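Local coordinates for YcaO (Methanopyrus kandleri, PDB 6CIB), which binds adenine nucleotide and magnesium ions and probably uses ATP to introduce thioamides into the backbone of ribosomally made peptides, at residues 188-193 with 240-245; 222-225 with 230-233; 91-96 with 124-129; 98-103 with 107-112; 62-67 with 72-77. One frame throughout, in Å; residues are numbered along the deposited sequence.

In the fold
Contact 5 is the one that forms part of the nucleotide pocket: residues 62-67 and 72-77 hold the alpha-phosphate of ADP, and the Lys64 side chain lies about 8 Å from a bound magnesium ion. Contact 1 comes within about 6 Å of it, nearest atoms, without touching. Contact 2, nested in the chain loop that contact 1 closes, is centred 18 Å from contact 1. Contacts 3 and 4 lie across the chain's centre from contacts 1 and 2; the centres of contacts 1 and 3 are about 41 Å apart. The centres of contacts 3 and 4 are 8 Å apart, and Tyr126 N lies 2.8 Å from Asp99 O, probably hydrogen-bonded.

Contact 1 of 5, residues 188-193 with 240-245; sequences GELEEL and DPEMAV
Of residues 188-193, Leu190 is the one that touches Glu242 and Val245 at the start of helix 241-260, and the touching is done by its two methyl groups. CB points at the second helix, and CG, anti to the carbonyl carbon (chi1 -73°), is where the chain forks. Leu190 CD1 lies 3.7 Å from the backbone oxygen Glu242 O. Leu190 CD1 also rests on the aliphatic part of the glutamate, 3.9 Å from Glu242 CG, the two side chains crossing at about a right angle. Leu190 CD2 turns to the valine and meets Val245 CG1 at 3.8 Å. With an alanine here both methyls are gone, which would probably open a gap between the helices and cost Val245 CG1 one apolar neighbour. The start of helix 241-260 is tied down separately: Asp240 is its N-cap, and Asp240 OD1 accepts from Glu242 N at 3.0 Å, the donor standing well out of the carboxylate plane. Between these two segments the helix packing rests on Leu190 alone, away from the nucleotide. Farther along, Leu190 and Leu193 both pack on Leu246 of helix 241-260, while Pro241, Ala244 and Val245 lie against strand 217-224 through Tyr217 and Val219.

Contact 2 of 5, residues 222-225 with 230-233; sequences VTEA and EMVM
Thr223 OG1 is held twice, as acceptor and as donor, by the backbone of residues 230-232. Thr223 OG1 accepts from Val232 N at 2.8 Å with an N-H...O angle of 161°, and gives its own proton to Glu230 O, also at 2.8 Å, in the carbonyl plane on a lone pair. The hydroxyl reaches both because chi1 of 65° sets OG1 between the backbone N and the carbonyl carbon. Thr223 N in turn donates to Val232 O at 3.1 Å. In a regular antiparallel pairing Val232 N would bind Thr223 O; here the side chain has taken over that role, and a water donates to Thr223 O (2.9 Å) and to Val232 O instead. The pairing becomes regular one step on, where Val222 and Met233 form a non-hydrogen-bonded antiparallel pair. Their side chains lie side by side, pointing the same way, with Val222 CG1 3.6 Å from Met233 CG. At the other end selenomethionine Met231 drapes over the backbone, its CG 3.3 Å from Ala225 N. These bonds close the hairpin that joins strand 217-224 to strand 233-238 in a three-stranded antiparallel sheet. Thr223 and Val232 face Val252 of helix 241-260, whereas Val222 and Met233 pack on Trp292 of helix 290-293 and Met231 on helix 282-288.

Contact 3 of 5, residues 91-96 with 124-129; sequences IIERGP and PVYVPA
Tyr126, on strand 124-128 at one end of a five-stranded antiparallel sheet, meets Pro96 and Glu93 of the loop that leads from helix 68-85 toward strand 113-118. The proline comes over the ring: Pro96 CB sits 3.5 Å from the centroid of the Tyr126 ring, only 4° off the normal, a CH-pi contact. Such central placing puts CB almost equally far from all the ring carbons. Glu93 arrives at the hydroxyl end, its side chain crossing the tyrosine at about a right angle and its carboxylate plane turned 81° from the ring. Glu93 OE1 lies 2.9 Å from Tyr126 OH, a weak hydrogen bond at best. The second oxygen, Glu93 OE2, lies in the ring plane at the edge, 3.6 Å from Tyr126 CE1. In the fold this joins the loop to the sheet margin, since strand 124-128 pairs with strand 113-118, to which the loop runs; Glu93 is itself backbone-bonded to Trp113. Tyr126 CG is anti to the carbonyl carbon (chi1 -72°), which carries the ring off the strand to the loop. Pro96 also packs on Trp113, and the tyrosine side chain touches Glu115 of the same strand 113-118.

Contact 4 of 5, residues 98-103 with 107-112; sequences GDKWTP and RTEPRE
Lys100 and Glu109 form the charged part of this contact, a salt bridge between two loop segments that follow each other closely in the chain. Lys100 NZ donates to Glu109 OE2 at 2.8 Å, meeting that oxygen nearly along its C-O axis. The lysine is fully stretched beyond CG, and its end methylenes lie close to the same oxygen, Lys100 CD 3.6 Å from Glu109 OE2. The glutamate comes across it at about a right angle: its chain leaves with CG anti to the backbone N (chi1 174°) and bends at chi2 (87°), bringing the carboxylate over to the lysine. A methionine in place of Lys100 would lack the ammonium and is likely to leave the carboxylate of Glu109 without its charged mate and freer to turn. The remaining contacts are looser. Thr102 OG1 stands 3.8 Å from Glu109 OE1, too far for a hydrogen bond, and Thr102 CG2 lies 4.1 Å from Pro110 CD, an apolar touch. Within 98-103, Pro103 CG covers one face of the Trp101 indole, offset toward the rim. Residues 98-103 run beside strand 124-128, Asp99 and Trp101 both backbone-bonded to Tyr126. Trp101 packs on Val127 and Pro103 on Pro128 of that strand, while Lys100 and Thr102 lie against Trp113 of strand 113-118.

Contact 5 of 5, residues 62-67 with 72-77; sequences AGKGTT and RVSAAM. With ADP (adenosine-5'-diphosphate), chain G.
Ser74 and Lys64 face each other across the junction of strand 57-64, the last of a three-stranded antiparallel sheet, with helix 68-85, and together they hold the alpha-phosphate of ADP in the YcaO nucleotide pocket. Strand and helix run nearly antiparallel, 151° apart, and the axes of strand 62-64 and helix 72-77 approach to 5.6 Å. Such closeness depends on Gly63, whose CA is 3.7 Å from Ala75 CA; a CB there would collide with Ala75 N. The serine points to the strand, with OG turned anti to its own backbone N (chi1 166°). From there Ser74 OG accepts from Lys64 N at 3.1 Å and donates to ADP O2A at 2.7 Å, so one hydroxyl links the strand backbone to the ligand. The lysine side chain leaves the strand away from the helix, but its bend at chi2 brings the end to the phosphate, where Lys64 NZ donates to ADP O2A at 2.7 Å. O2A is therefore gripped by two donors, one from the strand and one from the helix, and the ammonium probably offsets the negative charge of the phosphate. Gln70, Glu81, Ala150, Gln160 and Arg12 add further hydrogen bonds to the nucleotide. Val73, just before the serine, and Met77, one turn on, line the base and sugar: Val73 CG1 touches adenine C6 at 3.5 Å, and the CB of selenomethionine Met77 sits 3.2 Å from the ribose oxygen O4'.

Contact 1 of 5, residues 188-193 with 240-245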
# COMPACT_ATOMS: atom_id res chain seq x y z
N GLY A 188 -0.22 -23.76 9.59
CA GLY A 188 -0.09 -24.33 8.24
C GLY A 188 0.90 -23.59 7.35
O GLY A 188 2.02 -23.31 7.77
N GLU A 189 0.45 -23.25 6.14
CA GLU A 189 1.30 -22.64 5.12
C GLU A 189 1.84 -21.25 5.48
O GLU A 189 2.99 -20.92 5.15
CB GLU A 189 0.58 -22.61 3.77
CG GLU A 189 0.53 -23.97 3.07
CD GLU A 189 -0.13 -23.93 1.71
OE1 GLU A 189 -0.29 -22.82 1.14
OE2 GLU A 189 -0.50 -25.01 1.19
N LEU A 190 1.03 -20.45 6.16
CA LEU A 190 1.48 -19.11 6.59
C LEU A 190 2.55 -19.19 7.66
O LEU A 190 3.54 -18.45 7.60
CB LEU A 190 0.30 -18.23 7.03
CG LEU A 190 -0.59 -17.70 5.90
CD1 LEU A 190 -1.89 -17.16 6.48
CD2 LEU A 190 0.11 -16.63 5.06
N GLU A 191 2.37 -20.11 8.62
CA GLU A 191 3.39 -20.36 9.64
C GLU A 191 4.70 -20.89 9.04
O GLU A 191 5.78 -20.49 9.48
CB GLU A 191 2.84 -21.30 10.75
CG GLU A 191 3.84 -21.73 11.84
CD GLU A 191 4.48 -20.60 12.64
OE1 GLU A 191 3.99 -19.44 12.63
OE2 GLU A 191 5.51 -20.88 13.30
N GLU A 192 4.59 -21.76 8.04
CA GLU A 192 5.78 -22.29 7.37
C GLU A 192 6.54 -21.20 6.60
O GLU A 192 7.78 -21.16 6.64
CB GLU A 192 5.45 -23.50 6.49
CG GLU A 192 6.67 -24.33 6.07
CD GLU A 192 7.74 -24.46 7.17
OE1 GLU A 192 7.46 -25.06 8.23
OE2 GLU A 192 8.88 -23.96 6.96
N LEU A 193 5.79 -20.32 5.93
CA LEU A 193 6.39 -19.15 5.27
C LEU A 193 7.12 -18.23 6.26
O LEU A 193 8.27 -17.86 6.02
CB LEU A 193 5.35 -18.38 4.44
CG LEU A 193 5.75 -17.04 3.79
CD1 LEU A 193 7.01 -17.15 2.93
CD2 LEU A 193 4.59 -16.48 2.98
N ASP A 240 -9.74 -10.50 4.18
CA ASP A 240 -9.27 -11.83 4.46
C ASP A 240 -7.99 -11.73 5.30
O ASP A 240 -6.94 -11.34 4.78
CB ASP A 240 -9.05 -12.59 3.14
CG ASP A 240 -8.49 -14.00 3.34
OD1 ASP A 240 -8.19 -14.41 4.48
OD2 ASP A 240 -8.35 -14.70 2.31
N PRO A 241 -8.05 -12.12 6.60
CA PRO A 241 -6.86 -12.00 7.46
C PRO A 241 -5.64 -12.80 6.98
O PRO A 241 -4.51 -12.39 7.22
CB PRO A 241 -7.36 -12.50 8.82
CG PRO A 241 -8.55 -13.36 8.52
CD PRO A 241 -9.19 -12.73 7.31
N GLU A 242 -5.89 -13.92 6.29
CA GLU A 242 -4.82 -14.73 5.69
C GLU A 242 -4.04 -13.97 4.61
O GLU A 242 -2.83 -14.12 4.52
CB GLU A 242 -5.37 -16.03 5.09
CG GLU A 242 -5.74 -17.10 6.11
CD GLU A 242 -6.39 -18.31 5.45
OE1 GLU A 242 -5.68 -19.11 4.81
OE2 GLU A 242 -7.63 -18.44 5.56
N MSE A 243 -4.74 -13.17 3.80
CA MSE A 243 -4.12 -12.32 2.78
C MSE A 243 -3.32 -11.22 3.42
O MSE A 243 -2.23 -10.90 2.95
CB MSE A 243 -5.19 -11.72 1.85
CG MSE A 243 -4.56 -10.90 0.73
SE MSE A 243 -5.90 -9.88 -0.28
CE MSE A 243 -6.54 -11.47 -1.23
N ALA A 244 -3.86 -10.63 4.49
CA ALA A 244 -3.16 -9.59 5.25
C ALA A 244 -1.82 -10.08 5.81
O ALA A 244 -0.82 -9.34 5.75
CB ALA A 244 -4.05 -9.05 6.37
N VAL A 245 -1.80 -11.31 6.32
CA VAL A 245 -0.57 -11.95 6.82
C VAL A 245 0.42 -12.14 5.67
O VAL A 245 1.61 -11.79 5.79
CB VAL A 245 -0.86 -13.31 7.50
CG1 VAL A 245 0.42 -14.05 7.89
CG2 VAL A 245 -1.74 -13.13 8.72

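Contact 2 of 5, residues 222-225 with 230-233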
# COMPACT_ATOMS: atom_id res chain seq x y z
N VAL A 222 7.53 -7.78 11.72
CA VAL A 222 8.79 -7.12 12.08
C VAL A 222 9.91 -8.15 12.19
O VAL A 222 9.68 -9.28 12.64
CB VAL A 222 8.70 -6.24 13.37
CG1 VAL A 222 7.87 -4.99 13.11
CG2 VAL A 222 8.13 -7.01 14.56
N THR A 223 11.10 -7.76 11.77
CA THR A 223 12.26 -8.63 11.85
C THR A 223 13.28 -8.18 12.89
O THR A 223 13.44 -6.98 13.15
CB THR A 223 12.97 -8.85 10.49
OG1 THR A 223 13.52 -7.61 10.03
CG2 THR A 223 11.99 -9.40 9.45
N GLU A 224 13.93 -9.17 13.49
CA GLU A 224 15.13 -8.98 14.26
C GLU A 224 16.24 -9.68 13.48
O GLU A 224 16.04 -10.78 12.97
CB GLU A 224 14.96 -9.61 15.64
CG GLU A 224 15.95 -9.14 16.69
CD GLU A 224 15.67 -9.71 18.07
OE1 GLU A 224 14.49 -9.89 18.44
OE2 GLU A 224 16.66 -9.97 18.80
N ALA A 225 17.39 -9.03 13.36
CA ALA A 225 18.51 -9.57 12.60
C ALA A 225 19.82 -9.10 13.22
O ALA A 225 19.84 -8.09 13.94
CB ALA A 225 18.43 -9.14 11.14
N GLU A 230 18.76 -5.15 7.92
CA GLU A 230 17.88 -6.30 7.71
C GLU A 230 16.76 -6.40 8.75
O GLU A 230 16.01 -7.38 8.78
CB GLU A 230 18.71 -7.58 7.63
CG GLU A 230 19.63 -7.56 6.42
CD GLU A 230 20.06 -8.92 5.95
OE1 GLU A 230 20.83 -8.96 4.97
OE2 GLU A 230 19.65 -9.94 6.54
N MSE A 231 16.65 -5.36 9.58
CA MSE A 231 15.53 -5.22 10.51
C MSE A 231 14.55 -4.32 9.83
O MSE A 231 14.68 -3.09 9.86
CB MSE A 231 15.98 -4.70 11.88
CG MSE A 231 16.64 -5.86 12.62
SE MSE A 231 17.29 -5.22 14.37
CE MSE A 231 15.56 -5.01 15.27
N VAL A 232 13.58 -4.95 9.18
CA VAL A 232 12.62 -4.27 8.33
C VAL A 232 11.21 -4.56 8.84
O VAL A 232 11.02 -5.40 9.74
CB VAL A 232 12.76 -4.69 6.83
CG1 VAL A 232 14.10 -4.24 6.24
CG2 VAL A 232 12.54 -6.19 6.63
N MSE A 233 10.24 -3.86 8.28
CA MSE A 233 8.84 -4.07 8.62
C MSE A 233 8.06 -4.28 7.36
O MSE A 233 8.37 -3.70 6.33
CB MSE A 233 8.28 -2.86 9.36
CG MSE A 233 8.98 -2.57 10.68
SE MSE A 233 8.04 -1.06 11.54
CE MSE A 233 8.78 0.35 10.39
O HOH W 1 12.17 -4.42 12.46

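Contact 3 of 5, residues 91-96 with 124-129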
# COMPACT_ATOMS: atom_id res chain seq x y z
N ILE A 91 -5.00 16.81 -17.27
CA ILE A 91 -6.10 16.63 -16.31
C ILE A 91 -6.08 17.63 -15.16
O ILE A 91 -6.86 17.50 -14.22
CB ILE A 91 -6.20 15.16 -15.79
CG1 ILE A 91 -4.91 14.76 -15.03
CG2 ILE A 91 -6.56 14.21 -16.94
CD1 ILE A 91 -5.00 13.46 -14.25
N ILE A 92 -5.18 18.62 -15.22
CA ILE A 92 -5.13 19.67 -14.21
C ILE A 92 -6.15 20.76 -14.56
O ILE A 92 -6.27 21.16 -15.72
CB ILE A 92 -3.70 20.25 -14.02
CG1 ILE A 92 -2.78 19.19 -13.37
CG2 ILE A 92 -3.71 21.49 -13.14
CD1 ILE A 92 -1.30 19.44 -13.55
N GLU A 93 -6.89 21.21 -13.54
CA GLU A 93 -7.81 22.35 -13.67
C GLU A 93 -7.43 23.45 -12.71
O GLU A 93 -7.05 23.19 -11.56
CB GLU A 93 -9.25 21.91 -13.45
CG GLU A 93 -9.89 21.28 -14.67
CD GLU A 93 -11.29 20.75 -14.40
OE1 GLU A 93 -12.17 21.55 -14.01
OE2 GLU A 93 -11.50 19.53 -14.58
N ARG A 94 -7.53 24.69 -13.18
CA ARG A 94 -7.07 25.83 -12.39
C ARG A 94 -8.17 26.72 -11.83
O ARG A 94 -8.03 27.26 -10.73
CB ARG A 94 -6.01 26.63 -13.13
CG ARG A 94 -4.63 26.06 -12.89
CD ARG A 94 -3.55 26.74 -13.71
NE ARG A 94 -2.28 26.05 -13.51
CZ ARG A 94 -1.87 24.99 -14.21
NH1 ARG A 94 -2.64 24.50 -15.17
NH2 ARG A 94 -0.70 24.43 -13.95
N GLY A 95 -9.26 26.86 -12.58
CA GLY A 95 -10.44 27.58 -12.09
C GLY A 95 -11.62 26.64 -11.97
O GLY A 95 -12.58 26.78 -12.73
N PRO A 96 -11.56 25.67 -11.02
CA PRO A 96 -12.62 24.66 -11.03
C PRO A 96 -13.92 25.13 -10.37
O PRO A 96 -13.90 25.93 -9.42
CB PRO A 96 -11.99 23.51 -10.24
CG PRO A 96 -11.01 24.15 -9.32
CD PRO A 96 -10.66 25.50 -9.87
N PRO A 124 -18.94 14.72 -8.05
CA PRO A 124 -17.57 15.18 -8.29
C PRO A 124 -17.01 15.98 -7.11
O PRO A 124 -17.75 16.71 -6.43
CB PRO A 124 -17.71 16.07 -9.52
CG PRO A 124 -18.99 15.64 -10.18
CD PRO A 124 -19.88 15.27 -9.04
N VAL A 125 -15.71 15.81 -6.85
CA VAL A 125 -14.97 16.61 -5.88
C VAL A 125 -13.55 16.87 -6.41
O VAL A 125 -12.90 15.94 -6.91
CB VAL A 125 -15.00 16.00 -4.44
CG1 VAL A 125 -14.44 14.58 -4.40
CG2 VAL A 125 -14.30 16.89 -3.42
N TYR A 126 -13.11 18.12 -6.33
CA TYR A 126 -11.76 18.49 -6.76
C TYR A 126 -10.73 18.27 -5.66
O TYR A 126 -10.95 18.60 -4.50
CB TYR A 126 -11.71 19.93 -7.30
CG TYR A 126 -12.38 20.06 -8.65
CD1 TYR A 126 -11.66 19.83 -9.83
CD2 TYR A 126 -13.74 20.39 -8.75
CE1 TYR A 126 -12.28 19.93 -11.07
CE2 TYR A 126 -14.37 20.49 -9.98
CZ TYR A 126 -13.63 20.26 -11.14
OH TYR A 126 -14.24 20.37 -12.37
N VAL A 127 -9.60 17.70 -6.07
CA VAL A 127 -8.52 17.33 -5.16
C VAL A 127 -7.28 18.08 -5.63
O VAL A 127 -7.06 18.18 -6.84
CB VAL A 127 -8.34 15.78 -5.15
CG1 VAL A 127 -7.07 15.34 -4.43
CG2 VAL A 127 -9.54 15.12 -4.47
N PRO A 128 -6.47 18.62 -4.69
CA PRO A 128 -5.24 19.32 -5.10
C PRO A 128 -4.32 18.38 -5.86
O PRO A 128 -4.28 17.18 -5.56
CB PRO A 128 -4.59 19.71 -3.76
CG PRO A 128 -5.71 19.72 -2.77
CD PRO A 128 -6.62 18.61 -3.21
N ALA A 129 -3.61 18.93 -6.85
CA ALA A 129 -2.63 18.16 -7.63
C ALA A 129 -1.58 17.47 -6.76
O ALA A 129 -1.18 16.35 -7.07
CB ALA A 129 -1.98 19.03 -8.69

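Contact 4 of 5, residues 98-103 with 107-112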
# COMPACT_ATOMS: atom_id res chain seq x y z
N GLY A 98 -17.16 23.58 -8.46
CA GLY A 98 -17.68 22.42 -7.73
C GLY A 98 -17.09 22.28 -6.34
O GLY A 98 -16.39 23.18 -5.86
N ASP A 99 -17.38 21.15 -5.69
CA ASP A 99 -16.83 20.82 -4.38
C ASP A 99 -15.31 20.65 -4.44
O ASP A 99 -14.77 20.18 -5.45
CB ASP A 99 -17.47 19.54 -3.82
CG ASP A 99 -18.95 19.71 -3.49
OD1 ASP A 99 -19.32 20.69 -2.81
OD2 ASP A 99 -19.74 18.83 -3.89
N LYS A 100 -14.63 21.04 -3.37
CA LYS A 100 -13.18 20.96 -3.27
C LYS A 100 -12.78 20.36 -1.93
O LYS A 100 -13.37 20.71 -0.90
CB LYS A 100 -12.54 22.35 -3.36
CG LYS A 100 -12.67 23.07 -4.69
CD LYS A 100 -12.24 24.51 -4.51
CE LYS A 100 -12.16 25.25 -5.84
NZ LYS A 100 -11.74 26.66 -5.64
N TRP A 101 -11.80 19.47 -1.95
CA TRP A 101 -11.15 19.05 -0.71
C TRP A 101 -9.91 19.91 -0.51
O TRP A 101 -8.97 19.87 -1.32
CB TRP A 101 -10.83 17.55 -0.69
CG TRP A 101 -9.90 17.14 0.44
CD1 TRP A 101 -9.97 17.53 1.75
CD2 TRP A 101 -8.76 16.26 0.35
NE1 TRP A 101 -8.94 16.98 2.47
CE2 TRP A 101 -8.19 16.18 1.64
CE3 TRP A 101 -8.17 15.54 -0.70
CZ2 TRP A 101 -7.06 15.40 1.93
CZ3 TRP A 101 -7.03 14.76 -0.42
CH2 TRP A 101 -6.49 14.70 0.88
N THR A 102 -9.92 20.68 0.57
CA THR A 102 -8.78 21.52 0.96
C THR A 102 -8.26 21.05 2.32
O THR A 102 -8.88 21.34 3.35
CB THR A 102 -9.17 23.02 0.98
OG1 THR A 102 -9.81 23.37 -0.26
CG2 THR A 102 -7.94 23.91 1.17
N PRO A 103 -7.14 20.30 2.33
CA PRO A 103 -6.56 19.80 3.59
C PRO A 103 -6.18 20.91 4.56
O PRO A 103 -5.86 22.03 4.13
CB PRO A 103 -5.30 19.06 3.13
CG PRO A 103 -5.54 18.73 1.70
CD PRO A 103 -6.39 19.83 1.15
N ARG A 107 -2.24 26.91 4.03
CA ARG A 107 -2.38 28.28 4.55
C ARG A 107 -3.10 29.17 3.54
O ARG A 107 -3.86 30.07 3.92
CB ARG A 107 -1.02 28.87 4.93
CG ARG A 107 -0.34 28.23 6.15
CD ARG A 107 -0.98 28.60 7.48
NE ARG A 107 -0.89 30.03 7.78
CZ ARG A 107 0.13 30.62 8.40
NH1 ARG A 107 1.18 29.92 8.81
NH2 ARG A 107 0.10 31.93 8.61
N THR A 108 -2.86 28.89 2.27
CA THR A 108 -3.55 29.53 1.15
C THR A 108 -4.22 28.47 0.26
O THR A 108 -3.82 27.30 0.26
CB THR A 108 -2.58 30.43 0.33
OG1 THR A 108 -3.27 31.03 -0.77
CG2 THR A 108 -1.36 29.64 -0.20
N GLU A 109 -5.24 28.90 -0.48
CA GLU A 109 -5.95 28.07 -1.45
C GLU A 109 -5.01 27.53 -2.55
O GLU A 109 -4.34 28.33 -3.22
CB GLU A 109 -7.09 28.89 -2.08
CG GLU A 109 -7.85 28.22 -3.22
CD GLU A 109 -9.01 27.35 -2.75
OE1 GLU A 109 -8.98 26.83 -1.61
OE2 GLU A 109 -9.95 27.17 -3.55
N PRO A 110 -4.93 26.19 -2.72
CA PRO A 110 -4.13 25.60 -3.81
C PRO A 110 -4.63 26.00 -5.20
O PRO A 110 -5.83 26.26 -5.38
CB PRO A 110 -4.27 24.09 -3.61
CG PRO A 110 -5.34 23.90 -2.59
CD PRO A 110 -5.43 25.16 -1.79
N ARG A 111 -3.72 26.02 -6.17
CA ARG A 111 -4.00 26.57 -7.50
C ARG A 111 -4.31 25.51 -8.55
O ARG A 111 -5.06 25.77 -9.50
CB ARG A 111 -2.82 27.45 -7.95
CG ARG A 111 -3.19 28.50 -8.98
CD ARG A 111 -1.99 28.89 -9.83
NE ARG A 111 -2.41 29.50 -11.09
CZ ARG A 111 -1.73 29.44 -12.23
NH1 ARG A 111 -0.58 28.77 -12.33
NH2 ARG A 111 -2.23 30.03 -13.31
N GLU A 112 -3.72 24.32 -8.38
CA GLU A 112 -3.87 23.20 -9.31
C GLU A 112 -4.73 22.10 -8.69
O GLU A 112 -4.48 21.65 -7.57
CB GLU A 112 -2.51 22.62 -9.69
CG GLU A 112 -1.70 23.45 -10.68
CD GLU A 112 -1.04 24.66 -10.06
OE1 GLU A 112 -0.48 24.55 -8.95
OE2 GLU A 112 -1.07 25.73 -10.70

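Contact 5 of 5, residues 62-67 with 72-77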
# COMPACT_ATOMS: atom_id res chain seq x y z
N ALA A 62 10.25 -2.14 -6.95
CA ALA A 62 10.25 -3.56 -6.64
C ALA A 62 8.86 -4.17 -6.75
O ALA A 62 7.84 -3.48 -6.56
CB ALA A 62 10.85 -3.82 -5.27
N GLY A 63 8.84 -5.46 -7.08
CA GLY A 63 7.65 -6.28 -7.03
C GLY A 63 7.98 -7.58 -6.32
O GLY A 63 9.16 -7.90 -6.11
N LYS A 64 6.95 -8.32 -5.96
CA LYS A 64 7.10 -9.57 -5.24
C LYS A 64 5.81 -10.35 -5.34
O LYS A 64 4.79 -9.81 -5.78
CB LYS A 64 7.51 -9.34 -3.76
CG LYS A 64 6.41 -8.89 -2.79
CD LYS A 64 5.94 -7.47 -3.05
CE LYS A 64 5.16 -6.92 -1.87
NZ LYS A 64 4.32 -5.78 -2.33
N GLY A 65 5.86 -11.61 -4.91
CA GLY A 65 4.70 -12.50 -4.96
C GLY A 65 5.06 -13.88 -4.45
O GLY A 65 6.23 -14.15 -4.14
N THR A 66 4.07 -14.77 -4.36
CA THR A 66 4.35 -16.15 -3.99
C THR A 66 4.95 -16.94 -5.15
O THR A 66 5.58 -17.98 -4.93
CB THR A 66 3.10 -16.88 -3.47
OG1 THR A 66 2.09 -16.85 -4.49
CG2 THR A 66 2.57 -16.20 -2.21
N THR A 67 4.75 -16.45 -6.38
CA THR A 67 5.26 -17.07 -7.59
C THR A 67 6.08 -16.05 -8.38
O THR A 67 5.89 -14.84 -8.22
CB THR A 67 4.13 -17.57 -8.52
OG1 THR A 67 3.29 -16.47 -8.87
CG2 THR A 67 3.28 -18.68 -7.86
N ARG A 72 6.73 -10.77 -11.13
CA ARG A 72 7.01 -10.07 -12.39
C ARG A 72 5.85 -9.16 -12.82
O ARG A 72 6.08 -8.09 -13.37
CB ARG A 72 7.44 -11.05 -13.49
CG ARG A 72 8.87 -11.53 -13.25
CD ARG A 72 9.41 -12.51 -14.27
NE ARG A 72 10.80 -12.81 -13.94
CZ ARG A 72 11.48 -13.90 -14.33
NH1 ARG A 72 10.91 -14.83 -15.08
NH2 ARG A 72 12.74 -14.04 -13.95
N VAL A 73 4.62 -9.59 -12.55
CA VAL A 73 3.43 -8.75 -12.73
C VAL A 73 3.47 -7.56 -11.76
O VAL A 73 3.30 -6.41 -12.17
CB VAL A 73 2.12 -9.56 -12.54
CG1 VAL A 73 0.90 -8.63 -12.54
CG2 VAL A 73 1.97 -10.62 -13.62
N SER A 74 3.71 -7.86 -10.49
CA SER A 74 3.81 -6.86 -9.42
C SER A 74 4.85 -5.78 -9.76
O SER A 74 4.56 -4.58 -9.64
CB SER A 74 4.14 -7.56 -8.10
OG SER A 74 4.55 -6.66 -7.10
N ALA A 75 6.04 -6.20 -10.18
CA ALA A 75 7.11 -5.26 -10.55
C ALA A 75 6.71 -4.38 -11.74
O ALA A 75 6.92 -3.17 -11.70
CB ALA A 75 8.43 -5.97 -10.81
N ALA A 76 6.14 -5.00 -12.78
CA ALA A 76 5.68 -4.28 -13.96
C ALA A 76 4.61 -3.22 -13.65
O ALA A 76 4.72 -2.07 -14.10
CB ALA A 76 5.16 -5.26 -15.02
N MSE A 77 3.60 -3.60 -12.88
CA MSE A 77 2.47 -2.72 -12.58
C MSE A 77 2.85 -1.61 -11.62
O MSE A 77 2.29 -0.53 -11.68
CB MSE A 77 1.27 -3.55 -12.14
CG MSE A 77 0.79 -4.53 -13.21
SE MSE A 77 0.02 -3.55 -14.74
CE MSE A 77 -1.78 -3.41 -13.93
PB ADP G . 1.40 -3.27 -3.25
O1B ADP G . 0.21 -2.65 -3.95
O2B ADP G . 1.22 -3.48 -1.76
O3B ADP G . 2.74 -2.68 -3.63
PA ADP G . 2.01 -5.46 -5.06
O1A ADP G . 1.32 -6.80 -5.13
O2A ADP G . 3.51 -5.48 -4.93
O3A ADP G . 1.36 -4.80 -3.76
O5' ADP G . 1.55 -4.60 -6.33
C5' ADP G . 2.28 -3.52 -6.94
C4' ADP G . 1.39 -2.84 -8.00
O4' ADP G . 1.01 -3.80 -9.00
C3' ADP G . 0.06 -2.32 -7.45
O3' ADP G . -0.38 -1.18 -8.22
C2' ADP G . -0.90 -3.47 -7.66
O2' ADP G . -2.26 -3.05 -7.70
C1' ADP G . -0.41 -4.03 -8.99
N9 ADP G . -0.65 -5.49 -9.15
C8 ADP G . -0.12 -6.45 -8.38
N7 ADP G . -0.54 -7.67 -8.77
C5 ADP G . -1.35 -7.50 -9.83
C6 ADP G . -2.12 -8.40 -10.72
N6 ADP G . -2.08 -9.74 -10.55
N1 ADP G . -2.85 -7.82 -11.71
C2 ADP G . -2.88 -6.47 -11.89
N3 ADP G . -2.20 -5.61 -11.11
C4 ADP G . -1.42 -6.06 -10.08